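Local coordinates for ABC transporter substrate-binding protein-branched chain amino acid transport (PDB 4GNR), which probably captures branched-chain amino acids at the pneumococcal surface for an ABC transporter, and is seen here holding isoleucine between its two lobes, at residues 11-16 against 54-59; 25-30 against 280-285; 81-86 against 104-109; 123-128 against 328-333. One frame throughout, in Å; residues are numbered along the deposited sequence.

Contact 1 of 4, residues 11-16 against 54-59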
loop_
_atom_site.group_PDB
_atom_site.type_symbol
_atom_site.label_atom_id
_atom_site.label_comp_id
_atom_site.label_asym_id
_atom_site.label_seq_id
_atom_site.Cartn_x
_atom_site.Cartn_y
_atom_site.Cartn_z
ATOM N N GLY A 11 12.243 -10.968 10.118
ATOM C CA GLY A 11 12.098 -9.622 10.638
ATOM C C GLY A 11 10.916 -8.902 10.008
ATOM O O GLY A 11 10.590 -9.150 8.845
ATOM N N PHE A 12 10.283 -8.051 10.803
ATOM C CA PHE A 12 9.311 -7.094 10.307
ATOM C C PHE A 12 9.985 -5.704 10.429
ATOM O O PHE A 12 10.586 -5.392 11.478
ATOM C CB PHE A 12 7.994 -7.019 11.070
ATOM C CG PHE A 12 7.141 -8.270 11.109
ATOM C CD1 PHE A 12 7.341 -9.351 10.275
ATOM C CD2 PHE A 12 6.041 -8.284 11.961
ATOM C CE1 PHE A 12 6.496 -10.451 10.333
ATOM C CE2 PHE A 12 5.180 -9.357 12.007
ATOM C CZ PHE A 12 5.414 -10.456 11.201
ATOM N N ASN A 13 9.835 -4.883 9.396
ATOM C CA ASN A 13 10.362 -3.499 9.391
ATOM C C ASN A 13 9.179 -2.630 8.944
ATOM O O ASN A 13 8.984 -2.435 7.745
ATOM C CB ASN A 13 11.533 -3.394 8.435
ATOM C CG ASN A 13 12.160 -2.018 8.400
ATOM O OD1 ASN A 13 11.620 -1.062 8.956
ATOM N ND2 ASN A 13 13.313 -1.905 7.733
ATOM N N PHE A 14 8.369 -2.190 9.906
ATOM C CA PHE A 14 7.127 -1.510 9.580
ATOM C C PHE A 14 7.008 -0.136 10.214
ATOM O O PHE A 14 7.513 0.129 11.310
ATOM C CB PHE A 14 5.887 -2.346 9.996
ATOM C CG PHE A 14 5.672 -3.615 9.203
ATOM C CD1 PHE A 14 5.598 -3.600 7.806
ATOM C CD2 PHE A 14 5.383 -4.816 9.864
ATOM C CE1 PHE A 14 5.312 -4.779 7.097
ATOM C CE2 PHE A 14 5.094 -5.962 9.160
ATOM C CZ PHE A 14 5.059 -5.952 7.776
ATOM N N GLU A 15 6.230 0.702 9.534
ATOM C CA GLU A 15 5.877 2.067 9.958
ATOM C C GLU A 15 4.761 1.919 11.023
ATOM O O GLU A 15 3.571 2.051 10.730
ATOM C CB GLU A 15 5.366 2.861 8.777
ATOM C CG GLU A 15 6.357 3.099 7.593
ATOM C CD GLU A 15 6.512 1.995 6.545
ATOM O OE1 GLU A 15 6.340 0.801 6.857
ATOM O OE2 GLU A 15 6.870 2.356 5.403
ATOM N N GLU A 16 5.163 1.604 12.248
ATOM C CA GLU A 16 4.229 1.323 13.347
ATOM C C GLU A 16 3.857 2.567 14.150
ATOM O O GLU A 16 2.888 2.556 14.901
ATOM C CB GLU A 16 4.740 0.168 14.225
ATOM C CG GLU A 16 4.808 -1.133 13.434
ATOM C CD GLU A 16 5.585 -2.258 14.086
ATOM O OE1 GLU A 16 6.167 -2.100 15.177
ATOM O OE2 GLU A 16 5.628 -3.345 13.415
ATOM N N LYS A 54 10.218 -4.790 14.293
ATOM C CA LYS A 54 10.768 -3.477 14.508
ATOM C C LYS A 54 9.932 -2.374 13.866
ATOM O O LYS A 54 9.414 -2.518 12.754
ATOM C CB LYS A 54 12.182 -3.437 13.940
ATOM C CG LYS A 54 13.159 -4.329 14.690
ATOM C CD LYS A 54 13.513 -3.734 16.041
ATOM C CE LYS A 54 14.547 -4.537 16.792
ATOM N NZ LYS A 54 14.928 -3.858 18.051
ATOM N N ASP A 55 9.853 -1.261 14.585
ATOM C CA ASP A 55 9.154 -0.051 14.160
ATOM C C ASP A 55 10.188 0.926 13.545
ATOM O O ASP A 55 11.138 1.319 14.210
ATOM C CB ASP A 55 8.496 0.613 15.390
ATOM C CG ASP A 55 7.775 1.921 15.105
ATOM O OD1 ASP A 55 7.531 2.251 13.928
ATOM O OD2 ASP A 55 7.439 2.608 16.108
ATOM N N ASN A 56 9.980 1.297 12.289
ATOM C CA ASN A 56 10.844 2.267 11.623
ATOM C C ASN A 56 10.396 3.727 11.806
ATOM O O ASN A 56 11.026 4.636 11.247
ATOM C CB ASN A 56 11.057 1.929 10.155
ATOM C CG ASN A 56 9.770 1.956 9.366
ATOM O OD1 ASN A 56 8.954 2.869 9.523
ATOM N ND2 ASN A 56 9.582 0.963 8.485
ATOM N N LYS A 57 9.321 3.949 12.563
ATOM C CA LYS A 57 8.863 5.299 12.967
ATOM C C LYS A 57 8.458 6.159 11.775
ATOM O O LYS A 57 8.360 7.370 11.895
ATOM C CB LYS A 57 9.961 6.006 13.805
ATOM C CG LYS A 57 10.418 5.203 15.013
ATOM C CD LYS A 57 11.536 5.956 15.760
ATOM C CE LYS A 57 12.032 5.223 17.001
ATOM N NZ LYS A 57 13.050 6.021 17.733
ATOM N N SER A 58 8.180 5.526 10.626
ATOM C CA SER A 58 7.832 6.230 9.399
ATOM C C SER A 58 8.994 7.080 8.854
ATOM O O SER A 58 8.755 7.974 8.033
ATOM C CB SER A 58 6.574 7.106 9.542
ATOM O OG SER A 58 5.454 6.343 9.955
ATOM N N GLU A 59 10.220 6.774 9.253
ATOM C CA GLU A 59 11.403 7.560 8.836
ATOM C C GLU A 59 12.321 6.734 7.965
ATOM O O GLU A 59 12.619 5.577 8.255
ATOM C CB GLU A 59 12.172 8.039 10.071
ATOM C CG GLU A 59 11.343 8.991 10.894
ATOM C CD GLU A 59 11.931 9.374 12.200
ATOM O OE1 GLU A 59 13.079 8.973 12.482
ATOM O OE2 GLU A 59 11.233 10.104 12.948
#

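Contact 2 of 4, residues 25-30 against 280-285. With ILE (isoleucine), chain B.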
loop_
_atom_site.group_PDB
_atom_site.type_symbol
_atom_site.label_atom_id
_atom_site.label_comp_id
_atom_site.label_asym_id
_atom_site.label_seq_id
_atom_site.Cartn_x
_atom_site.Cartn_y
_atom_site.Cartn_z
ATOM N N THR A 25 1.036 -0.323 10.702
ATOM C CA THR A 25 0.316 -1.054 11.751
ATOM C C THR A 25 -0.626 -2.108 11.129
ATOM O O THR A 25 -0.736 -3.236 11.616
ATOM C CB THR A 25 -0.466 -0.087 12.654
ATOM O OG1 THR A 25 0.476 0.782 13.306
ATOM C CG2 THR A 25 -1.303 -0.825 13.682
ATOM N N ALA A 26 -1.289 -1.733 10.029
ATOM C CA ALA A 26 -2.147 -2.695 9.318
ATOM C C ALA A 26 -1.292 -3.892 8.859
ATOM O O ALA A 26 -1.703 -5.048 8.953
ATOM C CB ALA A 26 -2.810 -2.043 8.129
ATOM N N GLU A 27 -0.111 -3.595 8.322
ATOM C CA GLU A 27 0.777 -4.653 7.825
ATOM C C GLU A 27 1.300 -5.522 8.966
ATOM O O GLU A 27 1.377 -6.742 8.833
ATOM C CB GLU A 27 1.876 -4.075 6.947
ATOM C CG GLU A 27 1.257 -3.442 5.716
ATOM C CD GLU A 27 2.191 -3.086 4.601
ATOM O OE1 GLU A 27 3.366 -3.444 4.534
ATOM O OE2 GLU A 27 1.610 -2.387 3.666
ATOM N N GLN A 28 1.659 -4.893 10.083
ATOM C CA GLN A 28 2.081 -5.630 11.267
ATOM C C GLN A 28 0.981 -6.644 11.663
ATOM O O GLN A 28 1.256 -7.815 11.939
ATOM C CB GLN A 28 2.350 -4.639 12.407
ATOM C CG GLN A 28 2.713 -5.271 13.732
ATOM C CD GLN A 28 2.696 -4.216 14.845
ATOM O OE1 GLN A 28 1.859 -3.305 14.862
ATOM N NE2 GLN A 28 3.605 -4.348 15.779
ATOM N N LYS A 29 -0.259 -6.159 11.718
ATOM C CA LYS A 29 -1.380 -7.031 12.120
ATOM C C LYS A 29 -1.608 -8.159 11.120
ATOM O O LYS A 29 -1.839 -9.315 11.517
ATOM C CB LYS A 29 -2.656 -6.221 12.339
ATOM C CG LYS A 29 -2.602 -5.373 13.621
ATOM C CD LYS A 29 -3.839 -4.498 13.809
ATOM C CE LYS A 29 -3.701 -3.543 14.993
ATOM N NZ LYS A 29 -4.781 -2.529 15.017
ATOM N N GLY A 30 -1.605 -7.840 9.827
ATOM C CA GLY A 30 -1.825 -8.900 8.838
ATOM C C GLY A 30 -0.680 -9.929 8.821
ATOM O O GLY A 30 -0.914 -11.139 8.733
ATOM N N SER A 280 -7.498 -3.594 6.246
ATOM C CA SER A 280 -7.344 -2.810 5.017
ATOM C C SER A 280 -6.582 -3.680 3.997
ATOM O O SER A 280 -6.044 -4.751 4.307
ATOM C CB SER A 280 -6.560 -1.528 5.180
ATOM O OG SER A 280 -5.195 -1.779 5.280
ATOM N N THR A 281 -6.496 -3.151 2.781
ATOM C CA THR A 281 -5.755 -3.792 1.705
ATOM C C THR A 281 -4.308 -4.039 2.133
ATOM O O THR A 281 -3.683 -4.977 1.618
ATOM C CB THR A 281 -5.787 -2.907 0.421
ATOM O OG1 THR A 281 -5.219 -3.621 -0.667
ATOM C CG2 THR A 281 -5.111 -1.581 0.587
ATOM N N PHE A 282 -3.749 -3.211 3.022
ATOM C CA PHE A 282 -2.358 -3.384 3.423
ATOM C C PHE A 282 -2.194 -4.576 4.358
ATOM O O PHE A 282 -1.189 -5.278 4.282
ATOM C CB PHE A 282 -1.805 -2.071 3.963
ATOM C CG PHE A 282 -1.921 -0.978 2.931
ATOM C CD1 PHE A 282 -1.345 -1.142 1.680
ATOM C CD2 PHE A 282 -2.625 0.179 3.168
ATOM C CE1 PHE A 282 -1.497 -0.183 0.672
ATOM C CE2 PHE A 282 -2.755 1.165 2.176
ATOM C CZ PHE A 282 -2.202 0.972 0.926
ATOM N N ALA A 283 -3.161 -4.800 5.257
ATOM C CA ALA A 283 -3.126 -6.017 6.083
ATOM C C ALA A 283 -3.190 -7.261 5.174
ATOM O O ALA A 283 -2.481 -8.245 5.417
ATOM C CB ALA A 283 -4.275 -6.045 7.071
ATOM N N ALA A 284 -4.060 -7.224 4.158
ATOM C CA ALA A 284 -4.215 -8.353 3.241
ATOM C C ALA A 284 -2.909 -8.616 2.464
ATOM O O ALA A 284 -2.461 -9.756 2.352
ATOM C CB ALA A 284 -5.374 -8.072 2.288
ATOM N N LEU A 285 -2.303 -7.559 1.918
ATOM C CA LEU A 285 -1.042 -7.718 1.187
ATOM C C LEU A 285 0.056 -8.269 2.093
ATOM O O LEU A 285 0.830 -9.121 1.666
ATOM C CB LEU A 285 -0.587 -6.392 0.568
ATOM C CG LEU A 285 -1.372 -5.946 -0.675
ATOM C CD1 LEU A 285 -1.118 -4.474 -0.957
ATOM C CD2 LEU A 285 -1.020 -6.788 -1.909
HETATM N N ILE B . 1.922 2.561 -2.153
HETATM C CA ILE B . 2.360 3.572 -1.150
HETATM C C ILE B . 3.880 3.680 -1.182
HETATM O O ILE B . 4.431 4.504 -0.422
HETATM C CB ILE B . 1.690 3.387 0.246
HETATM C CG1 ILE B . 1.750 1.946 0.697
HETATM C CG2 ILE B . 0.136 3.869 0.338
HETATM C CD1 ILE B . 1.187 1.754 2.087
HETATM O OXT ILE B . 4.497 2.964 -1.997
#

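Contact 3 of 4, residues 81-86 against 104-109. With ILE (isoleucine), chain B.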
loop_
_atom_site.group_PDB
_atom_site.type_symbol
_atom_site.label_atom_id
_atom_site.label_comp_id
_atom_site.label_asym_id
_atom_site.label_seq_id
_atom_site.Cartn_x
_atom_site.Cartn_y
_atom_site.Cartn_z
ATOM N N GLY A 81 8.312 -5.844 4.977
ATOM C CA GLY A 81 8.261 -4.407 5.167
ATOM C C GLY A 81 9.603 -3.793 4.763
ATOM O O GLY A 81 10.607 -4.501 4.691
ATOM N N PRO A 82 9.658 -2.461 4.592
ATOM C CA PRO A 82 8.604 -1.494 4.879
ATOM C C PRO A 82 7.375 -1.488 3.983
ATOM O O PRO A 82 7.330 -2.130 2.931
ATOM C CB PRO A 82 9.328 -0.131 4.741
ATOM C CG PRO A 82 10.783 -0.459 5.002
ATOM C CD PRO A 82 10.951 -1.795 4.354
ATOM N N ALA A 83 6.382 -0.745 4.434
ATOM C CA ALA A 83 5.136 -0.575 3.691
ATOM C C ALA A 83 5.229 0.465 2.562
ATOM O O ALA A 83 4.562 0.332 1.532
ATOM C CB ALA A 83 4.013 -0.136 4.647
ATOM N N THR A 84 6.001 1.519 2.796
ATOM C CA THR A 84 6.012 2.670 1.901
ATOM C C THR A 84 7.286 2.733 1.061
ATOM O O THR A 84 8.318 2.127 1.390
ATOM C CB THR A 84 5.750 3.980 2.677
ATOM O OG1 THR A 84 6.846 4.252 3.556
ATOM C CG2 THR A 84 4.419 3.932 3.429
ATOM N N SER A 85 7.213 3.496 -0.025
ATOM C CA SER A 85 8.295 3.495 -0.996
ATOM C C SER A 85 9.588 4.138 -0.537
ATOM O O SER A 85 10.656 3.602 -0.787
ATOM C CB SER A 85 7.818 4.097 -2.323
ATOM O OG SER A 85 6.925 3.226 -3.000
ATOM N N GLY A 86 9.519 5.300 0.091
ATOM C CA GLY A 86 10.749 5.964 0.521
ATOM C C GLY A 86 11.529 5.079 1.486
ATOM O O GLY A 86 12.744 4.883 1.379
ATOM N N SER A 104 8.516 -5.938 0.285
ATOM C CA SER A 104 7.563 -4.896 0.656
ATOM C C SER A 104 6.198 -5.312 0.115
ATOM O O SER A 104 6.049 -5.504 -1.105
ATOM C CB SER A 104 7.876 -3.529 0.072
ATOM O OG SER A 104 6.777 -2.663 0.325
ATOM N N PRO A 105 5.195 -5.461 0.980
ATOM C CA PRO A 105 3.880 -5.825 0.456
ATOM C C PRO A 105 3.251 -4.772 -0.458
ATOM O O PRO A 105 2.421 -5.113 -1.296
ATOM C CB PRO A 105 3.026 -5.942 1.756
ATOM C CG PRO A 105 4.031 -6.256 2.850
ATOM C CD PRO A 105 5.236 -5.417 2.452
ATOM N N SER A 106 3.687 -3.513 -0.293
ATOM C CA SER A 106 2.880 -2.385 -0.770
ATOM C C SER A 106 3.603 -1.194 -1.358
ATOM O O SER A 106 2.931 -0.224 -1.718
ATOM C CB SER A 106 2.041 -1.900 0.446
ATOM O OG SER A 106 2.892 -1.675 1.575
ATOM N N ALA A 107 4.927 -1.242 -1.506
ATOM C CA ALA A 107 5.674 -0.085 -2.071
ATOM C C ALA A 107 5.447 -0.070 -3.591
ATOM O O ALA A 107 5.905 -0.962 -4.294
ATOM C CB ALA A 107 7.138 -0.180 -1.726
ATOM N N THR A 108 4.786 0.979 -4.074
ATOM C CA THR A 108 4.349 1.086 -5.462
ATOM C C THR A 108 5.262 1.887 -6.380
ATOM O O THR A 108 4.982 1.998 -7.585
ATOM C CB THR A 108 2.923 1.699 -5.499
ATOM O OG1 THR A 108 2.944 2.944 -4.784
ATOM C CG2 THR A 108 1.883 0.772 -4.870
ATOM N N GLN A 109 6.363 2.427 -5.888
ATOM C CA GLN A 109 7.238 3.248 -6.740
ATOM C C GLN A 109 7.699 2.509 -7.976
ATOM O O GLN A 109 8.180 1.388 -7.912
ATOM C CB GLN A 109 8.451 3.723 -5.924
ATOM C CG GLN A 109 9.527 4.486 -6.688
ATOM C CD GLN A 109 10.675 4.907 -5.759
ATOM O OE1 GLN A 109 10.426 5.489 -4.698
ATOM N NE2 GLN A 109 11.935 4.643 -6.174
HETATM N N ILE B . 1.922 2.561 -2.153
HETATM C CA ILE B . 2.360 3.572 -1.150
HETATM C C ILE B . 3.880 3.680 -1.182
HETATM O O ILE B . 4.431 4.504 -0.422
HETATM C CB ILE B . 1.690 3.387 0.246
HETATM C CG1 ILE B . 1.750 1.946 0.697
HETATM C CG2 ILE B . 0.136 3.869 0.338
HETATM C CD1 ILE B . 1.187 1.754 2.087
HETATM O OXT ILE B . 4.497 2.964 -1.997
#

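Contact 4 of 4, residues 123-128 against 328-333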
loop_
_atom_site.group_PDB
_atom_site.type_symbol
_atom_site.label_atom_id
_atom_site.label_comp_id
_atom_site.label_asym_id
_atom_site.label_seq_id
_atom_site.Cartn_x
_atom_site.Cartn_y
_atom_site.Cartn_z
ATOM N N THR A 123 2.824 -5.664 -4.780
ATOM C CA THR A 123 1.732 -4.846 -5.312
ATOM C C THR A 123 2.006 -4.269 -6.702
ATOM O O THR A 123 3.019 -4.561 -7.351
ATOM C CB THR A 123 1.453 -3.708 -4.254
ATOM O OG1 THR A 123 0.213 -3.067 -4.564
ATOM C CG2 THR A 123 2.595 -2.718 -4.206
ATOM N N PHE A 124 1.046 -3.484 -7.184
ATOM C CA PHE A 124 1.131 -2.782 -8.449
ATOM C C PHE A 124 2.009 -1.512 -8.303
ATOM O O PHE A 124 2.530 -1.217 -7.226
ATOM C CB PHE A 124 -0.289 -2.503 -8.997
ATOM C CG PHE A 124 -1.256 -1.957 -7.955
ATOM C CD1 PHE A 124 -2.401 -2.668 -7.629
ATOM C CD2 PHE A 124 -1.013 -0.760 -7.286
ATOM C CE1 PHE A 124 -3.297 -2.186 -6.666
ATOM C CE2 PHE A 124 -1.892 -0.294 -6.296
ATOM C CZ PHE A 124 -3.020 -1.013 -5.985
ATOM N N GLN A 125 2.164 -0.767 -9.394
ATOM C CA GLN A 125 3.027 0.427 -9.432
ATOM C C GLN A 125 2.266 1.720 -9.671
ATOM O O GLN A 125 1.092 1.730 -10.103
ATOM C CB GLN A 125 4.182 0.267 -10.448
ATOM C CG GLN A 125 5.349 -0.611 -9.973
ATOM C CD GLN A 125 4.961 -2.048 -9.716
ATOM O OE1 GLN A 125 4.436 -2.732 -10.600
ATOM N NE2 GLN A 125 5.250 -2.535 -8.528
ATOM N N ASP A 126 2.957 2.833 -9.418
ATOM C CA ASP A 126 2.348 4.165 -9.535
ATOM C C ASP A 126 1.948 4.527 -10.953
ATOM O O ASP A 126 0.927 5.204 -11.129
ATOM C CB ASP A 126 3.262 5.204 -8.920
ATOM C CG ASP A 126 3.412 5.009 -7.419
ATOM O OD1 ASP A 126 2.474 4.480 -6.789
ATOM O OD2 ASP A 126 4.474 5.386 -6.893
ATOM N N SER A 127 2.704 4.102 -11.950
ATOM C CA SER A 127 2.323 4.401 -13.334
ATOM C C SER A 127 0.935 3.804 -13.624
ATOM O O SER A 127 0.042 4.475 -14.153
ATOM C CB SER A 127 3.373 3.853 -14.280
ATOM O OG SER A 127 3.542 2.469 -14.063
ATOM N N PHE A 128 0.771 2.549 -13.228
ATOM C CA PHE A 128 -0.486 1.783 -13.344
ATOM C C PHE A 128 -1.601 2.558 -12.614
ATOM O O PHE A 128 -2.697 2.732 -13.161
ATOM C CB PHE A 128 -0.186 0.394 -12.748
ATOM C CG PHE A 128 -1.352 -0.525 -12.441
ATOM C CD1 PHE A 128 -1.644 -1.615 -13.235
ATOM C CD2 PHE A 128 -2.048 -0.394 -11.256
ATOM C CE1 PHE A 128 -2.642 -2.513 -12.865
ATOM C CE2 PHE A 128 -3.016 -1.296 -10.888
ATOM C CZ PHE A 128 -3.303 -2.363 -11.703
ATOM N N ASP A 328 11.886 -9.270 -12.885
ATOM C CA ASP A 328 12.165 -8.063 -12.090
ATOM C C ASP A 328 11.499 -8.112 -10.710
ATOM O O ASP A 328 11.382 -7.073 -10.055
ATOM C CB ASP A 328 11.772 -6.805 -12.851
ATOM C CG ASP A 328 12.645 -6.546 -14.073
ATOM O OD1 ASP A 328 13.864 -6.832 -14.035
ATOM O OD2 ASP A 328 12.099 -5.984 -15.045
ATOM N N HIS A 329 11.055 -9.290 -10.264
ATOM C CA HIS A 329 10.492 -9.429 -8.928
ATOM C C HIS A 329 9.241 -8.600 -8.678
ATOM O O HIS A 329 8.947 -8.198 -7.540
ATOM C CB HIS A 329 11.526 -9.207 -7.818
ATOM C CG HIS A 329 12.698 -10.135 -7.852
ATOM N ND1 HIS A 329 13.738 -9.961 -6.977
ATOM C CD2 HIS A 329 13.035 -11.190 -8.636
ATOM C CE1 HIS A 329 14.664 -10.877 -7.207
ATOM N NE2 HIS A 329 14.270 -11.628 -8.220
ATOM N N ASN A 330 8.500 -8.382 -9.757
ATOM C CA ASN A 330 7.199 -7.712 -9.704
ATOM C C ASN A 330 6.101 -8.712 -10.069
ATOM O O ASN A 330 6.332 -9.693 -10.789
ATOM C CB ASN A 330 7.087 -6.549 -10.688
ATOM C CG ASN A 330 7.998 -5.402 -10.353
ATOM O OD1 ASN A 330 8.881 -5.076 -11.150
ATOM N ND2 ASN A 330 7.870 -4.835 -9.182
ATOM N N THR A 331 4.901 -8.444 -9.580
ATOM C CA THR A 331 3.737 -9.225 -9.899
ATOM C C THR A 331 2.613 -8.314 -10.343
ATOM O O THR A 331 2.408 -7.242 -9.760
ATOM C CB THR A 331 3.260 -10.070 -8.673
ATOM O OG1 THR A 331 2.114 -10.856 -9.031
ATOM C CG2 THR A 331 3.015 -9.240 -7.401
ATOM N N VAL A 332 1.865 -8.757 -11.360
ATOM C CA VAL A 332 0.646 -8.070 -11.727
ATOM C C VAL A 332 -0.319 -8.368 -10.533
ATOM O O VAL A 332 -0.265 -9.448 -9.921
ATOM C CB VAL A 332 0.077 -8.608 -13.058
ATOM C CG1 VAL A 332 -1.274 -8.021 -13.360
ATOM C CG2 VAL A 332 1.029 -8.279 -14.191
ATOM N N LYS A 333 -1.162 -7.404 -10.207
ATOM C CA LYS A 333 -2.147 -7.541 -9.160
ATOM C C LYS A 333 -3.476 -6.963 -9.631
ATOM O O LYS A 333 -3.518 -5.968 -10.368
ATOM C CB LYS A 333 -1.742 -6.798 -7.889
ATOM C CG LYS A 333 -0.456 -7.292 -7.252
ATOM C CD LYS A 333 -0.538 -8.725 -6.703
ATOM C CE LYS A 333 -1.501 -8.875 -5.571
ATOM N NZ LYS A 333 -1.405 -10.237 -5.003
HETATM O O HOH W 1 5.170 -6.098 -7.913
HETATM O O HOH W 2 3.974 -5.285 -10.852
#

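Contact 1 of 4, residues 11-16 against 54-59
The amide planes of Asn-13 and Asn-56 stand 61° apart, and a single bond joins them: Asn-56 ND2 reaches Asn-13 OD1 at 2.9 Å. The acceptor lies in the amide plane of Asn-56, whereas the donor stands above the carbonyl plane of Asn-13. Asn-56 OD1 is turned to the chain at Glu-15, 3.2 Å from Glu-15 CG, and accepts Ser-58 N in its carbonyl plane, forming an Asx turn. The carboxylate of Asp-55 is approached from opposite faces. Glu-16 N reaches Asp-55 OD1 at 3.0 Å from one face, and Lys-57 N comes to the same oxygen at 2.8 Å from the other, closing a second Asx turn. Asp-55 has CG anti to the backbone N (chi1 178°), which places OD1 beside Glu-16 N; its OD2 is bonded to Ser-17. Glu-16 OE2 sits at the edge of the Phe-14 ring, in its plane.

The backbones run parallel: Lys-54 N donates to Phe-12 O at 2.9 Å, Phe-14 N to Lys-54 O at 3.1 Å and Asn-56 N to Phe-14 O at 2.9 Å. Strands 7-14 and 48-55, joined through helix 21-40, form a beta-alpha-beta unit. Phe-12 and Phe-14 pack on that helix, while Asn-13 and Lys-54 face helix 60-72, so the strand pair is sandwiched between the two helices.

Contact 2 of 4, residues 25-30 against 280-285
Phe-282 and Glu-27 meet where helices 25-30 and 281-285 converge, and the phenylalanine can be followed from the helix contact to the ligand. Its CB lies 3.4 Å from Glu-27 OE2, with Glu-27 CG close by. At CG and CD1 the ring still borders the same carboxylate oxygen, which approaches obliquely, the carboxylate and ring planes being 42° apart. CD1 already borders the bound isoleucine as well, and the next atoms meet it more closely: CE1 is 3.6 Å from CD1 of the ligand, and CZ is 3.8 Å from the ligand's CG2. The methyl CD1 of isoleucine sits over one ring face, offset toward the rim, while Thr-281 CG2 lies over the centre of the opposite face, so the ring is packed on both faces. Tyr-23 meets the ring at a steep angle. Glu-27 OE2 has its polar partner in Ser-106.

Behind the ring, the two axes approach to 7.1 Å and their directions differ by 40°. Small residues permit this closeness. Ala-283 CB rests 3.3 Å from Ala-26 O, and Ala-26 CB is 4.3 Å from Phe-282 CB. One turn on, Gly-30 offers only hydrogens, and its CA points a C-H at Ala-283 O, at 3.5 Å and 160° at the hydrogen. No conventional hydrogen bond links the segments. Ala-26 and Gly-30, four residues apart, thus present a small-residue surface of the kind found in closely packed helix pairs, and Phe-282 carries the contact on to the apolar end of the isoleucine pocket.

Contact 3 of 4, residues 81-86 against 104-109
Ser-85 and Gln-109 meet at the polar end of the isoleucine pocket, where the loops after strands 78-80 and 102-104 lie side by side. Ser-85 OG accepts Gln-109 N at 3.0 Å and donates to OXT of the ligand at 2.6 Å; its position beside the backbone N (chi1 -72°) lets one hydroxyl serve both. Ser-85 N binds the other carboxylate oxygen, O, at 3.0 Å, and Thr-108 N reaches OXT at 2.9 Å along a nearly straight bond (166°). The ligand's amino group donates to Ser-106 O and, at 2.8 Å, to Thr-108 OG1, a hydroxyl that is also bonded to Asp-126. Tyr-205 and Asp-229 add further bonds to the ligand.

Deeper in, Ser-104 OG, anti to its own N, donates to Pro-82 O at 2.7 Å in the carbonyl plane. Ser-104 OG also accepts Ala-107 N, an ST motif, tying the second loop's turn to the first, which begins with a cis peptide before Pro-82. Because helix 85-97 starts at Ser-85, its N-terminus probably favours the carboxylate electrostatically. Such backbone and hydroxyl recognition of an amino acid's charged groups is characteristic of periplasmic-type amino-acid-binding sites.

Contact 4 of 4, residues 123-128 against 328-333
Phe-124 and Lys-333 have the nearest CA atoms across the contact, 5.8 Å apart, and no direct hydrogen bond connects the two segments. Water bridges instead. The first water lies 2.7 Å from Thr-123 O and accepts Thr-331 N at 2.9 Å. The second sits 2.6 Å from Gln-125 OE1 and 2.7 Å from Thr-331 O, so the amide and carbonyl groups of Thr-331 are each engaged through solvent. Gln-125 is bent at chi2 (63°), which folds its amide back over its own segment; NE2 then makes a weak bond to Thr-123 O.

Side-chain packing centres on Lys-333. Its CG lies 3.8 Å from Thr-123 CA, and its CB approaches Phe-124 CD1 obliquely, the two side chains crossing at about a right angle. Bends at chi2 and chi3 then carry the ammonium away to Thr-320 OG1 and the carbonyl of Gln-322. Above the centre of the Phe-124 ring stands Thr-123 OG1. Phe-124 CB in turn lies over one face of the Phe-128 ring, 3.4 Å above its plane and toward the rim, while Phe-128 CZ is near Lys-333 O.

Residues 123-128 lead from strand 119-121 of the five-stranded sheet into helix 126-139, which precedes strand 145-151 of the second sheet. Residues 328-333, where His-329 is backbone-bonded to Ile-121, lead into strand 335-341 of the second sheet. The pair therefore consists of neighbouring crossovers between lobes, consistent with the hinge of this family, and Phe-124 and Phe-128 both touch Ala-335 where that strand begins.

In the fold
Contact 3 lies midway between contacts 1 and 4, its centre about 11 Å from each of theirs, and about 12 Å from that of contact 2. Contacts 2 and 3 both touch the isoleucine, the former at its side chain and the latter at its charged groups. Contact 1 is second shell: Glu-15, about 7 Å from the ligand, reaches Ala-83 N with OE1 at 2.9 Å and Thr-84 OG1 with OE2, thereby positioning the first pocket loop. Toward the lobe crossovers, Thr-123 CG2 of contact 4 packs 3.4 Å from Ser-106 C of contact 3. Contacts 1 and 4, with centres about 22 Å apart, do not touch.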